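Long-range contacts in putative uncharacterized protein (Chaetomium thermophilum, PDB 5T8V), which probably helps load cohesin onto chromatin, this chain being the HEAT-repeat C-terminal part of the loader: residues A461-R467 / Q638-D643; L617-M621 / S632-I636. One frame throughout, in Å; residues are numbered along the deposited sequence.

Interaction 1: A461-R467 / Q638-D643; sequences AAISKLR and QVMEAD
The carbonyl oxygen of V639 is gripped by two donors: S464 OG from the other helix, at 2.7 Å, and D643 N, which reaches V639 O at 3.3 Å from within its own segment. The hydroxyl comes in the carbonyl plane and uses a lone pair of V639 O. Its position follows from the first torsion of S464, which sets OG opposite the backbone N (chi1 -176°) and points it across the interface. There OG also lies against A642 CB and D643 CB, 3.4 Å from the latter, at the place where the backbone leaves helical geometry. Replacing S464 by alanine would probably leave V639 O with D643 N alone of the two and lose the hydrogen bond between the helices.

The small A461, S464 and A642 are consistent with the close approach around this bond. The axes of the two segments pass 8.1 Å apart and are nearly parallel, at 4°. V639 CG2 rests 3.7 Å from A461 N, A642 CB lies 3.6 Å from K465 N, and Q638 OE1 borders A461 CB at 3.5 Å. At the far end R467 and D643 form a long salt bridge, NH2 to OD2 3.7 Å, with guanidinium and carboxylate planes turned 62° apart; R471 also pairs with OD2, while OD1 is hydrogen-bonded to T645 OG1.

Helices 446-474 and 628-642 thus lie side by side. Helix 610-619 sends F610 against S464 and R467, helix 590-602 touches R467 through L602, and M640 faces helix 666-682.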
# COMPACT_ATOMS: atom_id res chain seq x y z
N ALA A 461 9.85 11.99 -2.72
CA ALA A 461 11.10 11.31 -2.41
C ALA A 461 12.27 12.27 -2.43
O ALA A 461 13.14 12.22 -1.55
CB ALA A 461 11.33 10.17 -3.40
N ALA A 462 12.32 13.16 -3.43
CA ALA A 462 13.43 14.10 -3.52
C ALA A 462 13.48 15.02 -2.30
O ALA A 462 14.55 15.26 -1.73
CB ALA A 462 13.31 14.92 -4.80
N ILE A 463 12.32 15.55 -1.89
CA ILE A 463 12.29 16.41 -0.71
C ILE A 463 12.74 15.63 0.52
O ILE A 463 13.51 16.14 1.35
CB ILE A 463 10.87 16.99 -0.52
CG1 ILE A 463 10.49 17.85 -1.73
CG2 ILE A 463 10.81 17.81 0.76
CD1 ILE A 463 9.02 18.23 -1.77
N SER A 464 12.26 14.40 0.68
CA SER A 464 12.67 13.58 1.82
C SER A 464 14.18 13.41 1.85
O SER A 464 14.82 13.56 2.90
CB SER A 464 11.97 12.22 1.75
OG SER A 464 12.27 11.44 2.89
N LYS A 465 14.78 13.09 0.70
CA LYS A 465 16.23 12.95 0.63
C LYS A 465 16.92 14.26 1.00
O LYS A 465 17.93 14.25 1.72
CB LYS A 465 16.64 12.49 -0.76
CG LYS A 465 18.09 12.81 -1.11
CD LYS A 465 18.59 11.99 -2.27
CE LYS A 465 19.91 12.54 -2.79
NZ LYS A 465 20.84 12.93 -1.68
N LEU A 466 16.39 15.39 0.54
CA LEU A 466 17.00 16.67 0.89
C LEU A 466 16.97 16.90 2.39
O LEU A 466 17.96 17.35 2.98
CB LEU A 466 16.29 17.81 0.15
CG LEU A 466 16.81 19.22 0.46
CD1 LEU A 466 16.88 20.04 -0.81
CD2 LEU A 466 15.91 19.90 1.46
N ARG A 467 15.84 16.60 3.04
CA ARG A 467 15.73 16.80 4.48
C ARG A 467 16.70 15.91 5.23
O ARG A 467 17.39 16.35 6.16
CB ARG A 467 14.29 16.55 4.92
CG ARG A 467 13.34 17.66 4.49
CD ARG A 467 11.91 17.16 4.37
NE ARG A 467 11.48 16.44 5.56
CZ ARG A 467 11.19 17.02 6.73
NH1 ARG A 467 11.31 18.34 6.87
NH2 ARG A 467 10.81 16.28 7.76
N GLN A 638 10.80 4.97 -0.72
CA GLN A 638 11.91 5.90 -0.89
C GLN A 638 11.86 7.02 0.14
O GLN A 638 12.89 7.42 0.69
CB GLN A 638 11.91 6.46 -2.31
CG GLN A 638 12.27 5.44 -3.38
CD GLN A 638 12.29 6.02 -4.78
OE1 GLN A 638 11.71 7.08 -5.03
NE2 GLN A 638 12.96 5.34 -5.69
N VAL A 639 10.66 7.55 0.41
CA VAL A 639 10.53 8.62 1.39
C VAL A 639 10.96 8.13 2.77
O VAL A 639 11.67 8.84 3.50
CB VAL A 639 9.08 9.15 1.41
CG1 VAL A 639 8.84 10.06 2.61
CG2 VAL A 639 8.77 9.91 0.13
N MET A 640 10.55 6.92 3.15
CA MET A 640 10.91 6.39 4.46
C MET A 640 12.42 6.19 4.58
O MET A 640 13.04 6.62 5.55
CB MET A 640 10.17 5.07 4.70
CG MET A 640 8.69 5.23 4.98
SD MET A 640 7.79 3.67 4.87
CE MET A 640 8.69 2.67 6.04
N GLU A 641 13.02 5.52 3.59
CA GLU A 641 14.45 5.24 3.65
C GLU A 641 15.27 6.53 3.62
O GLU A 641 16.32 6.62 4.26
CB GLU A 641 14.86 4.33 2.50
CG GLU A 641 14.13 3.00 2.46
CD GLU A 641 14.52 2.15 1.27
OE1 GLU A 641 15.74 2.00 1.03
OE2 GLU A 641 13.62 1.64 0.58
N ALA A 642 14.80 7.53 2.88
CA ALA A 642 15.57 8.76 2.74
C ALA A 642 15.61 9.56 4.03
O ALA A 642 16.60 10.26 4.30
CB ALA A 642 14.98 9.61 1.61
N ASP A 643 14.57 9.48 4.85
CA ASP A 643 14.49 10.24 6.10
C ASP A 643 13.61 9.48 7.08
O ASP A 643 12.43 9.80 7.27
CB ASP A 643 13.95 11.65 5.85
CG ASP A 643 13.92 12.49 7.11
OD1 ASP A 643 14.71 12.22 8.04
OD2 ASP A 643 13.10 13.44 7.17

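Interaction 2: L617-M621 / S632-I636; sequences LLNSM and SLKSI
I636 projects from helix 628-642 into a cluster formed by L617, L618 and M621: L617 runs alongside it in the opposite direction, while L618 and M621 both cross it. Its CG1 stands opposite the carbonyl carbon (chi1 -66°) and the chain continues extended, which carries CD1 to L618 and M621 and leaves CG1 beside L617, with L617 CD2 3.5 Å from I636 CG1. The same leucine methyl sits against the S635 side chain, CD2 to CB 3.7 Å, whereas L617 CD1 turns to S632. The leucine therefore straddles the helix surface with its two branches.

L618 and M621 meet I636 at about a right angle. L618 CD2 approaches I636 CD1 at 3.9 Å, and M621 presents both CG and SD to that methyl, SD to CD1 being 3.4 Å. L633 lies across M621, also near a right angle, its CD2 3.8 Å from M621 CG. Thus M621 rests against both L633 and I636.

Two buried serines, S620 and S632, bring polar atoms into this packing. S620 OG and S632 OG are 2.7 Å apart, and S632 OG has a hydrogen bond to V628 O within its own helix. L617 O accepts from both S620 N, at 2.9 Å, and S620 OG, the hydroxyl tilted 18° from the carbonyl plane.

M621 and L633 further meet L675 of helix 666-682, and L618 meets L656 of helix 652-660. Consecutive helices joined by a short linker and packed through a mainly apolar face are consistent with the HEAT-repeat alpha-solenoid of this protein.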
# COMPACT_ATOMS: atom_id res chain seq x y z
N LEU A 617 0.10 11.24 -1.41
CA LEU A 617 0.71 9.96 -1.75
C LEU A 617 0.12 8.84 -0.89
O LEU A 617 -0.31 7.81 -1.42
CB LEU A 617 2.22 10.05 -1.57
CG LEU A 617 3.06 9.01 -2.30
CD1 LEU A 617 2.97 9.20 -3.81
CD2 LEU A 617 4.51 9.08 -1.83
N LEU A 618 0.08 9.04 0.43
CA LEU A 618 -0.40 7.99 1.32
C LEU A 618 -1.82 7.58 0.96
O LEU A 618 -2.10 6.39 0.77
CB LEU A 618 -0.33 8.48 2.77
CG LEU A 618 1.09 8.58 3.34
CD1 LEU A 618 1.13 9.47 4.58
CD2 LEU A 618 1.64 7.21 3.67
N ASN A 619 -2.73 8.55 0.82
CA ASN A 619 -4.11 8.23 0.48
C ASN A 619 -4.22 7.57 -0.89
O ASN A 619 -5.22 6.90 -1.16
CB ASN A 619 -4.97 9.49 0.51
CG ASN A 619 -5.15 10.03 1.91
OD1 ASN A 619 -5.82 9.42 2.75
ND2 ASN A 619 -4.57 11.20 2.18
N SER A 620 -3.22 7.73 -1.76
CA SER A 620 -3.26 7.08 -3.06
C SER A 620 -2.80 5.63 -3.01
O SER A 620 -2.69 4.99 -4.06
CB SER A 620 -2.41 7.86 -4.07
OG SER A 620 -1.03 7.67 -3.83
N MET A 621 -2.51 5.10 -1.82
CA MET A 621 -2.23 3.67 -1.71
C MET A 621 -3.50 2.85 -1.94
O MET A 621 -3.45 1.76 -2.51
CB MET A 621 -1.64 3.35 -0.34
CG MET A 621 -0.24 3.88 -0.13
SD MET A 621 0.44 3.46 1.49
CE MET A 621 -0.72 4.27 2.59
N SER A 632 3.04 4.44 -6.08
CA SER A 632 2.90 5.16 -4.82
C SER A 632 3.64 4.45 -3.70
O SER A 632 4.36 5.07 -2.92
CB SER A 632 1.42 5.32 -4.47
OG SER A 632 0.79 6.28 -5.30
N LEU A 633 3.47 3.13 -3.59
CA LEU A 633 4.18 2.37 -2.57
C LEU A 633 5.69 2.54 -2.72
O LEU A 633 6.40 2.76 -1.74
CB LEU A 633 3.79 0.89 -2.65
CG LEU A 633 2.32 0.57 -2.37
CD1 LEU A 633 2.03 -0.88 -2.67
CD2 LEU A 633 1.96 0.90 -0.93
N LYS A 634 6.18 2.44 -3.95
CA LYS A 634 7.61 2.64 -4.20
C LYS A 634 8.07 4.00 -3.68
O LYS A 634 9.07 4.10 -2.96
CB LYS A 634 7.87 2.51 -5.70
CG LYS A 634 9.33 2.66 -6.12
CD LYS A 634 9.66 1.75 -7.30
CE LYS A 634 8.74 1.97 -8.50
NZ LYS A 634 9.00 1.00 -9.60
N SER A 635 7.33 5.06 -4.02
CA SER A 635 7.72 6.39 -3.58
C SER A 635 7.67 6.51 -2.06
O SER A 635 8.51 7.20 -1.46
CB SER A 635 6.82 7.44 -4.24
OG SER A 635 7.02 7.45 -5.64
N ILE A 636 6.70 5.86 -1.42
CA ILE A 636 6.61 5.91 0.04
C ILE A 636 7.81 5.21 0.67
O ILE A 636 8.36 5.67 1.67
CB ILE A 636 5.28 5.31 0.52
CG1 ILE A 636 4.12 6.19 0.05
CG2 ILE A 636 5.26 5.19 2.04
CD1 ILE A 636 2.74 5.57 0.27

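In the fold
Both interactions use helix 628-642 at successive points along its length, their centres about 13 Å apart. Interaction 2 joins it to helix 610-619, its immediate predecessor in the chain, and is nested within the loop of 170 residues closed by interaction 1, which joins it to the distant helix 446-474. Seven of the eight touching residues of interaction 2 are buried and none is exposed, in keeping with its mainly apolar chemistry, with buried serines among it. Interaction 1 is only partly buried, with three of eight buried and two exposed, and it relies on alanine-sized contacts, a serine-to-carbonyl bond and a long ion pair. Helix 610-619 also lies beside interaction 1, through F610.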